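Local structure of cysteine hydrolase (Pseudomonas syringae pv. phaseolicola 1448A, 3IRV) at residues A[25-30]-A[143-148]; A[66-71]-A[115-120]; A[54-59]-A[211-216]. The protein is probably a hydrolase of the isochorismatase-like cysteine hydrolase family, with a substrate that has not been established. One frame throughout, in Å; residues are numbered along the deposited sequence. Where two conformers were deposited one is given.

Contact 1 of 3, residues A[25-30]-A[143-148]; sequences VIVVDM and IVCGTV
Ile26 and Val28 exchange four backbone hydrogen bonds with strand 143-147 in parallel register. Ile26 N donates to Ile143 O at 2.8 Å and Ile26 O accepts from Cys145 N at 3.1 Å. The next pair is Val28 N to Cys145 O (2.7 Å) and Thr147 N to Val28 O (3.0 Å). Parallel pairing is confirmed by the 18° between the short strand axes. Gly146 CA adds a CH...O contact to Val28 O where the chain turns a corner, at a phi of 122° that suits glycine.

Among apolar contacts, Val28 CG2, placed beside its own backbone N by chi1 of -176°, crosses Val144 CG1 at 3.9 Å. On the other face Val27 CG2 meets Cys145 SG at 4.0 Å, while the bent Met30 chain lays SD against Gly146 CA.

One water donates to both Asp29 OD2 and Thr147 O, the carbonyl oxygen of the cis peptide that leads into Val148. Asp29 OD2 also has a salt bridge to Lys119.

Strand 66-72 pairs with the other edge of strand 23-28. Helix 50-62 packs on Val25, Val27 and Cys145, and helix 149-162 on Val28 and Val144, bringing Cys152 against Asp29.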
loop_
_atom_site.group_PDB
_atom_site.type_symbol
_atom_site.label_atom_id
_atom_site.label_comp_id
_atom_site.label_asym_id
_atom_site.label_seq_id
_atom_site.Cartn_x
_atom_site.Cartn_y
_atom_site.Cartn_z
ATOM N N VAL A 25 -2.715 -12.728 15.256
ATOM C CA VAL A 25 -3.773 -11.773 14.896
ATOM C C VAL A 25 -3.235 -10.383 15.116
ATOM O O VAL A 25 -2.640 -10.108 16.159
ATOM C CB VAL A 25 -5.016 -11.935 15.815
ATOM C CG1 VAL A 25 -6.042 -10.792 15.608
ATOM C CG2 VAL A 25 -5.640 -13.323 15.592
ATOM N N ILE A 26 -3.437 -9.520 14.126
ATOM C CA ILE A 26 -3.010 -8.134 14.249
ATOM C C ILE A 26 -4.244 -7.225 14.247
ATOM O O ILE A 26 -5.028 -7.192 13.288
ATOM C CB ILE A 26 -2.032 -7.717 13.144
ATOM C CG1 ILE A 26 -0.855 -8.701 13.067
ATOM C CG2 ILE A 26 -1.533 -6.286 13.396
ATOM C CD1 ILE A 26 0.093 -8.406 11.925
ATOM N N VAL A 27 -4.429 -6.505 15.359
ATOM C CA VAL A 27 -5.576 -5.598 15.523
ATOM C C VAL A 27 -5.086 -4.172 15.260
ATOM O O VAL A 27 -4.360 -3.578 16.085
ATOM C CB VAL A 27 -6.170 -5.679 16.952
ATOM C CG1 VAL A 27 -7.404 -4.817 17.033
ATOM C CG2 VAL A 27 -6.512 -7.157 17.338
ATOM N N VAL A 28 -5.438 -3.653 14.088
ATOM C CA VAL A 28 -4.867 -2.386 13.637
ATOM C C VAL A 28 -5.639 -1.173 14.154
ATOM O O VAL A 28 -6.805 -0.960 13.762
ATOM C CB VAL A 28 -4.815 -2.338 12.097
ATOM C CG1 VAL A 28 -4.128 -1.037 11.626
ATOM C CG2 VAL A 28 -4.129 -3.619 11.537
ATOM N N ASP A 29 -4.987 -0.391 15.023
ATOM C CA ASP A 29 -5.409 0.966 15.373
ATOM C C ASP A 29 -6.863 1.058 15.877
ATOM O O ASP A 29 -7.590 2.004 15.541
ATOM C CB ASP A 29 -5.181 1.906 14.180
ATOM C CG ASP A 29 -3.697 2.114 13.890
ATOM O OD1 ASP A 29 -2.865 1.584 14.667
ATOM O OD2 ASP A 29 -3.385 2.769 12.876
ATOM N N MET A 30 -7.266 0.096 16.703
ATOM C CA MET A 30 -8.589 0.194 17.347
ATOM C C MET A 30 -8.536 1.112 18.581
ATOM O O MET A 30 -8.840 0.716 19.716
ATOM C CB MET A 30 -9.218 -1.190 17.568
ATOM C CG MET A 30 -9.608 -1.881 16.233
ATOM S SD MET A 30 -10.857 -1.009 15.222
ATOM C CE MET A 30 -12.353 -1.491 16.204
ATOM N N ILE A 143 -3.313 -12.547 10.550
ATOM C CA ILE A 143 -4.732 -12.265 10.297
ATOM C C ILE A 143 -4.932 -10.796 10.647
ATOM O O ILE A 143 -4.669 -10.414 11.796
ATOM C CB ILE A 143 -5.613 -13.126 11.241
ATOM C CG1 ILE A 143 -5.410 -14.613 10.899
ATOM C CG2 ILE A 143 -7.091 -12.745 11.125
ATOM C CD1 ILE A 143 -5.944 -15.568 11.978
ATOM N N VAL A 144 -5.405 -9.983 9.692
ATOM C CA VAL A 144 -5.438 -8.531 9.877
ATOM C C VAL A 144 -6.882 -8.063 10.015
ATOM O O VAL A 144 -7.743 -8.433 9.190
ATOM C CB VAL A 144 -4.748 -7.803 8.700
ATOM C CG1 VAL A 144 -4.933 -6.279 8.802
ATOM C CG2 VAL A 144 -3.246 -8.176 8.658
ATOM N N CYS A 145 -7.133 -7.296 11.077
ATOM C CA CYS A 145 -8.411 -6.626 11.288
ATOM C C CYS A 145 -8.160 -5.235 11.852
ATOM O O CYS A 145 -7.018 -4.922 12.233
ATOM C CB CYS A 145 -9.274 -7.449 12.241
ATOM S SG CYS A 145 -8.538 -7.631 13.929
ATOM N N GLY A 146 -9.199 -4.393 11.888
ATOM C CA GLY A 146 -9.061 -3.041 12.443
ATOM C C GLY A 146 -9.426 -1.947 11.467
ATOM O O GLY A 146 -10.322 -2.135 10.676
ATOM N N THR A 147 -8.727 -0.798 11.528
ATOM C CA THR A 147 -9.092 0.363 10.704
ATOM C C THR A 147 -7.786 1.166 10.424
ATOM O O THR A 147 -6.861 1.083 11.235
ATOM C CB THR A 147 -10.182 1.236 11.453
ATOM O OG1 THR A 147 -10.869 2.108 10.537
ATOM C CG2 THR A 147 -9.545 2.095 12.570
ATOM N N VAL A 148 -7.654 1.919 9.312
ATOM C CA VAL A 148 -8.624 2.044 8.222
ATOM C C VAL A 148 -8.284 1.045 7.108
ATOM O O VAL A 148 -7.107 0.877 6.748
ATOM C CB VAL A 148 -8.653 3.515 7.694
ATOM C CG1 VAL A 148 -9.664 3.696 6.578
ATOM C CG2 VAL A 148 -8.940 4.490 8.851
HETATM O O HOH W 1 -5.480 3.891 11.461
#

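Contact 2 of 3, residues A[66-71]-A[115-120]; sequences MVIYLR and VIVDKL
Tyr69 and Val117 lie at the middle of a parallel strand pair, 66-71 with 115-119, that forms one margin of the chain's central sheet. Five main-chain hydrogen bonds join the strands, running from Val115 N to Val67 O at one end to Lys119 N to Arg71 O at the other. The central one, Val117 N to Tyr69 O, is 2.8 Å long and nearly straight at 176°.

On the face carrying Ile68, Leu70, Val115 and Val117 the contacts are apolar. Leu70 CD2 lies alongside Val117 CB at 3.8 Å, both side chains pointing the same way, and Ile68 CG2 crosses Val117 CG2 at 3.9 Å. Helix 130-136 packs on Ile68 from this side.

The opposite face carries a salt bridge. Arg71 bends at chi3 (-55°) and grips the Asp118 carboxylate side-on: NE donates to OD1 at 2.8 Å and NH2 to OD2 at 3.0 Å, with the two planes only 24° apart. Both oxygens are approached on their syn sides, and together the two bonds restrict rotation of either group. Ile116 CG2 lies over one guanidinium face, 3.3 Å from Arg71 NE. Arg97 provides a second salt-bridge partner for Asp118 OD2.

Lys119 runs crosswise to Leu70, its CE 4.0 Å from Leu70 CB. Its NZ then reaches Asp29 OD2 in a salt bridge and the carbonyls of Phe121 and Tyr122. A lysine at the C-terminal end of this strand, paired with an aspartate from another strand end, is consistent with the Asp-Lys-Cys catalytic triad of isochorismatase-like cysteine hydrolases.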
loop_
_atom_site.group_PDB
_atom_site.type_symbol
_atom_site.label_atom_id
_atom_site.label_comp_id
_atom_site.label_asym_id
_atom_site.label_seq_id
_atom_site.Cartn_x
_atom_site.Cartn_y
_atom_site.Cartn_z
ATOM N N MET A 66 -1.090 -15.807 19.064
ATOM C CA MET A 66 -0.653 -14.511 19.603
ATOM C C MET A 66 -1.512 -13.378 19.086
ATOM O O MET A 66 -1.839 -13.342 17.909
ATOM C CB MET A 66 0.823 -14.234 19.245
ATOM C CG MET A 66 1.366 -12.856 19.706
ATOM S SD MET A 66 3.186 -12.648 19.546
ATOM C CE MET A 66 3.358 -13.396 17.956
ATOM N N VAL A 67 -1.903 -12.479 19.991
ATOM C CA VAL A 67 -2.665 -11.297 19.642
ATOM C C VAL A 67 -1.775 -10.063 19.778
ATOM O O VAL A 67 -1.195 -9.833 20.848
ATOM C CB VAL A 67 -3.866 -11.122 20.586
ATOM C CG1 VAL A 67 -4.540 -9.791 20.351
ATOM C CG2 VAL A 67 -4.857 -12.270 20.374
ATOM N N ILE A 68 -1.704 -9.274 18.702
ATOM C CA ILE A 68 -0.881 -8.054 18.655
ATOM C C ILE A 68 -1.764 -6.868 18.318
ATOM O O ILE A 68 -2.480 -6.903 17.324
ATOM C CB ILE A 68 0.199 -8.163 17.565
ATOM C CG1 ILE A 68 1.092 -9.377 17.861
ATOM C CG2 ILE A 68 1.017 -6.852 17.471
ATOM C CD1 ILE A 68 2.036 -9.819 16.714
ATOM N N TYR A 69 -1.711 -5.822 19.136
ATOM C CA TYR A 69 -2.424 -4.581 18.825
ATOM C C TYR A 69 -1.442 -3.573 18.257
ATOM O O TYR A 69 -0.357 -3.419 18.796
ATOM C CB TYR A 69 -3.007 -3.975 20.095
ATOM C CG TYR A 69 -4.091 -4.778 20.759
ATOM C CD1 TYR A 69 -5.429 -4.386 20.615
ATOM C CD2 TYR A 69 -3.791 -5.901 21.583
ATOM C CE1 TYR A 69 -6.467 -5.097 21.252
ATOM C CE2 TYR A 69 -4.818 -6.616 22.213
ATOM C CZ TYR A 69 -6.155 -6.205 22.044
ATOM O OH TYR A 69 -7.147 -6.941 22.711
ATOM N N LEU A 70 -1.814 -2.896 17.179
ATOM C CA LEU A 70 -1.030 -1.762 16.693
ATOM C C LEU A 70 -1.699 -0.488 17.198
ATOM O O LEU A 70 -2.944 -0.405 17.246
ATOM C CB LEU A 70 -1.038 -1.697 15.166
ATOM C CG LEU A 70 -0.487 -2.940 14.472
ATOM C CD1 LEU A 70 -0.466 -2.688 12.976
ATOM C CD2 LEU A 70 0.899 -3.314 15.004
ATOM N N ARG A 71 -0.889 0.494 17.579
ATOM C CA ARG A 71 -1.401 1.820 17.915
ATOM C C ARG A 71 -0.613 2.864 17.158
ATOM O O ARG A 71 0.628 2.802 17.133
ATOM C CB ARG A 71 -1.257 2.100 19.417
ATOM C CG ARG A 71 -1.958 1.064 20.309
ATOM C CD ARG A 71 -1.918 1.467 21.804
ATOM N NE ARG A 71 -0.533 1.701 22.248
ATOM C CZ ARG A 71 -0.190 2.043 23.486
ATOM N NH1 ARG A 71 -1.126 2.195 24.406
ATOM N NH2 ARG A 71 1.094 2.251 23.793
ATOM N N VAL A 115 0.434 -8.425 22.923
ATOM C CA VAL A 115 1.559 -7.559 22.580
ATOM C C VAL A 115 1.015 -6.258 21.998
ATOM O O VAL A 115 0.066 -6.271 21.209
ATOM C CB VAL A 115 2.514 -8.227 21.531
ATOM C CG1 VAL A 115 3.742 -7.381 21.338
ATOM C CG2 VAL A 115 2.952 -9.595 22.014
ATOM N N ILE A 116 1.598 -5.133 22.408
ATOM C CA ILE A 116 1.220 -3.834 21.871
ATOM C C ILE A 116 2.432 -3.281 21.106
ATOM O O ILE A 116 3.524 -3.164 21.672
ATOM C CB ILE A 116 0.742 -2.865 22.980
ATOM C CG1 ILE A 116 -0.490 -3.485 23.695
ATOM C CG2 ILE A 116 0.423 -1.501 22.362
ATOM C CD1 ILE A 116 -1.009 -2.664 24.903
ATOM N N VAL A 117 2.235 -2.964 19.820
ATOM C CA VAL A 117 3.296 -2.403 18.987
ATOM C C VAL A 117 2.862 -1.020 18.531
ATOM O O VAL A 117 1.781 -0.872 17.948
ATOM C CB VAL A 117 3.577 -3.326 17.734
ATOM C CG1 VAL A 117 4.438 -2.620 16.691
ATOM C CG2 VAL A 117 4.224 -4.667 18.189
ATOM N N ASP A 118 3.690 -0.014 18.820
ATOM C CA ASP A 118 3.367 1.372 18.456
ATOM C C ASP A 118 4.050 1.752 17.147
ATOM O O ASP A 118 5.124 1.249 16.831
ATOM C CB ASP A 118 3.774 2.338 19.573
ATOM C CG ASP A 118 2.954 2.151 20.856
ATOM O OD1 ASP A 118 1.874 1.532 20.817
ATOM O OD2 ASP A 118 3.410 2.621 21.914
ATOM N N LYS A 119 3.426 2.652 16.387
ATOM C CA LYS A 119 3.957 3.034 15.079
ATOM C C LYS A 119 3.722 4.506 14.820
ATOM O O LYS A 119 2.759 5.063 15.330
ATOM C CB LYS A 119 3.301 2.202 13.977
ATOM C CG LYS A 119 1.763 2.389 13.863
ATOM C CD LYS A 119 1.167 1.347 12.892
ATOM C CE LYS A 119 -0.354 1.434 12.792
ATOM N NZ LYS A 119 -0.806 2.620 11.984
ATOM N N LEU A 120 4.610 5.107 14.029
ATOM C CA LEU A 120 4.564 6.540 13.764
ATOM C C LEU A 120 3.737 6.928 12.539
ATOM O O LEU A 120 3.447 8.121 12.338
ATOM C CB LEU A 120 5.986 7.102 13.573
ATOM C CG LEU A 120 6.970 6.961 14.731
ATOM C CD1 LEU A 120 8.378 7.456 14.262
ATOM C CD2 LEU A 120 6.486 7.721 15.954
#

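Contact 3 of 3, residues A[54-59]-A[211-216]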
loop_
_atom_site.group_PDB
_atom_site.type_symbol
_atom_site.label_atom_id
_atom_site.label_comp_id
_atom_site.label_asym_id
_atom_site.label_seq_id
_atom_site.Cartn_x
_atom_site.Cartn_y
_atom_site.Cartn_z
ATOM N N GLN A 54 -13.984 -9.024 18.832
ATOM C CA GLN A 54 -14.062 -9.636 20.172
ATOM C C GLN A 54 -14.107 -11.170 20.091
ATOM O O GLN A 54 -13.386 -11.875 20.825
ATOM C CB GLN A 54 -15.301 -9.119 20.904
ATOM C CG GLN A 54 -15.216 -7.704 21.380
ATOM C CD GLN A 54 -16.512 -7.252 22.039
ATOM O OE1 GLN A 54 -17.605 -7.628 21.606
ATOM N NE2 GLN A 54 -16.391 -6.415 23.076
ATOM N N LYS A 55 -14.933 -11.687 19.184
ATOM C CA LYS A 55 -15.020 -13.136 18.964
ATOM C C LYS A 55 -13.683 -13.709 18.496
ATOM O O LYS A 55 -13.244 -14.756 18.973
ATOM C CB LYS A 55 -16.120 -13.458 17.951
ATOM C CG LYS A 55 -17.523 -13.114 18.417
ATOM C CD LYS A 55 -18.516 -13.536 17.345
ATOM C CE LYS A 55 -19.946 -13.577 17.869
ATOM N NZ LYS A 55 -20.536 -12.216 17.912
ATOM N N LEU A 56 -13.043 -13.002 17.568
ATOM C CA LEU A 56 -11.748 -13.402 17.042
ATOM C C LEU A 56 -10.712 -13.506 18.144
ATOM O O LEU A 56 -9.980 -14.515 18.218
ATOM C CB LEU A 56 -11.262 -12.412 15.977
ATOM C CG LEU A 56 -9.855 -12.679 15.439
ATOM C CD1 LEU A 56 -9.768 -14.038 14.711
ATOM C CD2 LEU A 56 -9.464 -11.519 14.526
ATOM N N LEU A 57 -10.643 -12.479 19.006
ATOM C CA LEU A 57 -9.611 -12.456 20.050
ATOM C C LEU A 57 -9.853 -13.556 21.094
ATOM O O LEU A 57 -8.917 -14.218 21.524
ATOM C CB LEU A 57 -9.471 -11.066 20.702
ATOM C CG LEU A 57 -9.160 -9.943 19.693
ATOM C CD1 LEU A 57 -8.860 -8.621 20.396
ATOM C CD2 LEU A 57 -8.006 -10.325 18.756
ATOM N N GLN A 58 -11.113 -13.788 21.432
ATOM C CA GLN A 58 -11.457 -14.863 22.355
ATOM C C GLN A 58 -11.009 -16.215 21.780
ATOM O O GLN A 58 -10.402 -17.013 22.494
ATOM C CB GLN A 58 -12.950 -14.822 22.649
ATOM C CG GLN A 58 -13.468 -15.939 23.526
ATOM C CD GLN A 58 -14.994 -15.932 23.606
ATOM O OE1 GLN A 58 -15.694 -15.840 22.583
ATOM N NE2 GLN A 58 -15.517 -16.028 24.825
ATOM N N ALA A 59 -11.258 -16.455 20.493
ATOM C CA ALA A 59 -10.814 -17.726 19.881
ATOM C C ALA A 59 -9.301 -17.844 19.782
ATOM O O ALA A 59 -8.734 -18.904 20.059
ATOM C CB ALA A 59 -11.443 -17.939 18.531
ATOM N N ALA A 211 -15.764 -15.353 11.013
ATOM C CA ALA A 211 -16.330 -16.657 11.422
ATOM C C ALA A 211 -15.551 -17.817 10.825
ATOM O O ALA A 211 -15.240 -18.783 11.519
ATOM C CB ALA A 211 -17.810 -16.764 11.055
ATOM N N GLU A 212 -15.208 -17.716 9.540
ATOM C CA GLU A 212 -14.456 -18.818 8.928
ATOM C C GLU A 212 -13.048 -18.926 9.472
ATOM O O GLU A 212 -12.558 -20.038 9.690
ATOM C CB GLU A 212 -14.441 -18.802 7.391
ATOM C CG GLU A 212 -13.283 -19.635 6.728
ATOM C CD GLU A 212 -13.202 -21.155 7.106
ATOM O OE1 GLU A 212 -14.121 -21.753 7.733
ATOM O OE2 GLU A 212 -12.173 -21.769 6.744
ATOM N N VAL A 213 -12.384 -17.803 9.724
ATOM C CA VAL A 213 -11.054 -17.913 10.316
ATOM C C VAL A 213 -11.059 -18.496 11.746
ATOM O O VAL A 213 -10.171 -19.271 12.110
ATOM C CB VAL A 213 -10.262 -16.576 10.186
ATOM C CG1 VAL A 213 -10.353 -15.723 11.426
ATOM C CG2 VAL A 213 -8.801 -16.868 9.808
ATOM N N ILE A 214 -12.085 -18.159 12.523
ATOM C CA ILE A 214 -12.273 -18.729 13.862
ATOM C C ILE A 214 -12.451 -20.249 13.772
ATOM O O ILE A 214 -11.818 -20.998 14.519
ATOM C CB ILE A 214 -13.468 -18.061 14.584
ATOM C CG1 ILE A 214 -13.096 -16.619 14.986
ATOM C CG2 ILE A 214 -13.933 -18.891 15.804
ATOM C CD1 ILE A 214 -14.254 -15.802 15.550
ATOM N N ARG A 215 -13.267 -20.704 12.826
ATOM C CA ARG A 215 -13.483 -22.144 12.622
ATOM C C ARG A 215 -12.202 -22.866 12.261
ATOM O O ARG A 215 -11.918 -23.967 12.755
ATOM C CB ARG A 215 -14.518 -22.360 11.528
ATOM C CG ARG A 215 -15.892 -21.977 11.997
ATOM C CD ARG A 215 -16.970 -22.531 11.115
ATOM N NE ARG A 215 -17.818 -21.470 10.582
ATOM C CZ ARG A 215 -17.740 -21.034 9.325
ATOM N NH1 ARG A 215 -16.863 -21.592 8.465
ATOM N NH2 ARG A 215 -18.541 -20.046 8.934
ATOM N N ARG A 216 -11.417 -22.212 11.412
ATOM C CA ARG A 216 -10.155 -22.743 10.940
ATOM C C ARG A 216 -9.138 -22.825 12.078
ATOM O O ARG A 216 -8.363 -23.785 12.163
ATOM C CB ARG A 216 -9.635 -21.865 9.804
ATOM C CG ARG A 216 -8.914 -22.626 8.739
ATOM C CD ARG A 216 -8.234 -21.667 7.791
ATOM N NE ARG A 216 -9.151 -21.138 6.789
ATOM C CZ ARG A 216 -8.865 -20.135 5.966
ATOM N NH1 ARG A 216 -9.772 -19.730 5.088
ATOM N NH2 ARG A 216 -7.679 -19.532 6.025
#
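Ile214 has CG1 anti to its carbonyl carbon (chi1 -72°) and continues extended, which carries CD1 onto the backbone of helix 54-59. There CD1 lies 3.7 Å from both Lys55 C and Leu56 N, and 3.8 Å from Lys55 CB. The same torsion turns the other branch along the helix, so that Ile214 CG2 rests on Ala59 CB at 3.8 Å. Ile214 is thus set against the turn formed by Lys55, Leu56 and Ala59. Leu56 answers with CG anti to its backbone N (chi1 175°), bringing CD1 obliquely to Val213 CG1 at 3.7 Å.

The interface is small, burying 183 Å² in total, and every side-chain atom that touches across it is a carbon. The nearest pair of CA atoms is Leu56 CA and Ile214 CA, 6.2 Å apart, while the short helix axes stay 9.8 Å apart and run in nearly the same direction, 8° from parallel. The small Ala59 side chain lies at the contact, and the Lys55 chain leads away from it beyond CB. Glu212 forms salt bridges within its own helix to Arg215 and Arg216, and Arg216 also pairs with Glu206.

Beneath the helices, Leu56 packs on Val25 and Leu170, and Val213 shares Leu170, so both rest on the same sheet. Neighbouring helices lying side by side on one face of a parallel sheet are characteristic of the layered alpha/beta architecture of isochorismatase-like proteins.

Contacts 1 and 2 belong to one parallel sheet and have centres about 9 Å apart, since strands 23-28 and 66-72 are neighbours. Their link at the strand ends is the 2.7 Å salt bridge from Asp29 OD2 to Lys119 NZ; with Cys152 also packed on Asp29, this resembles the Asp-Lys-Cys site of the family. Contact 3 lies on the sheet, its centre about 14 Å from that of contact 1 and about 19 Å from that of contact 2. Leu57 CD2 meets Val25 CG1 at 3.7 Å and Val67 CG1 at 3.9 Å, and Val213 CG2 meets Ile143 CD1 at 3.8 Å, so this helix layer rests on strands of both other contacts.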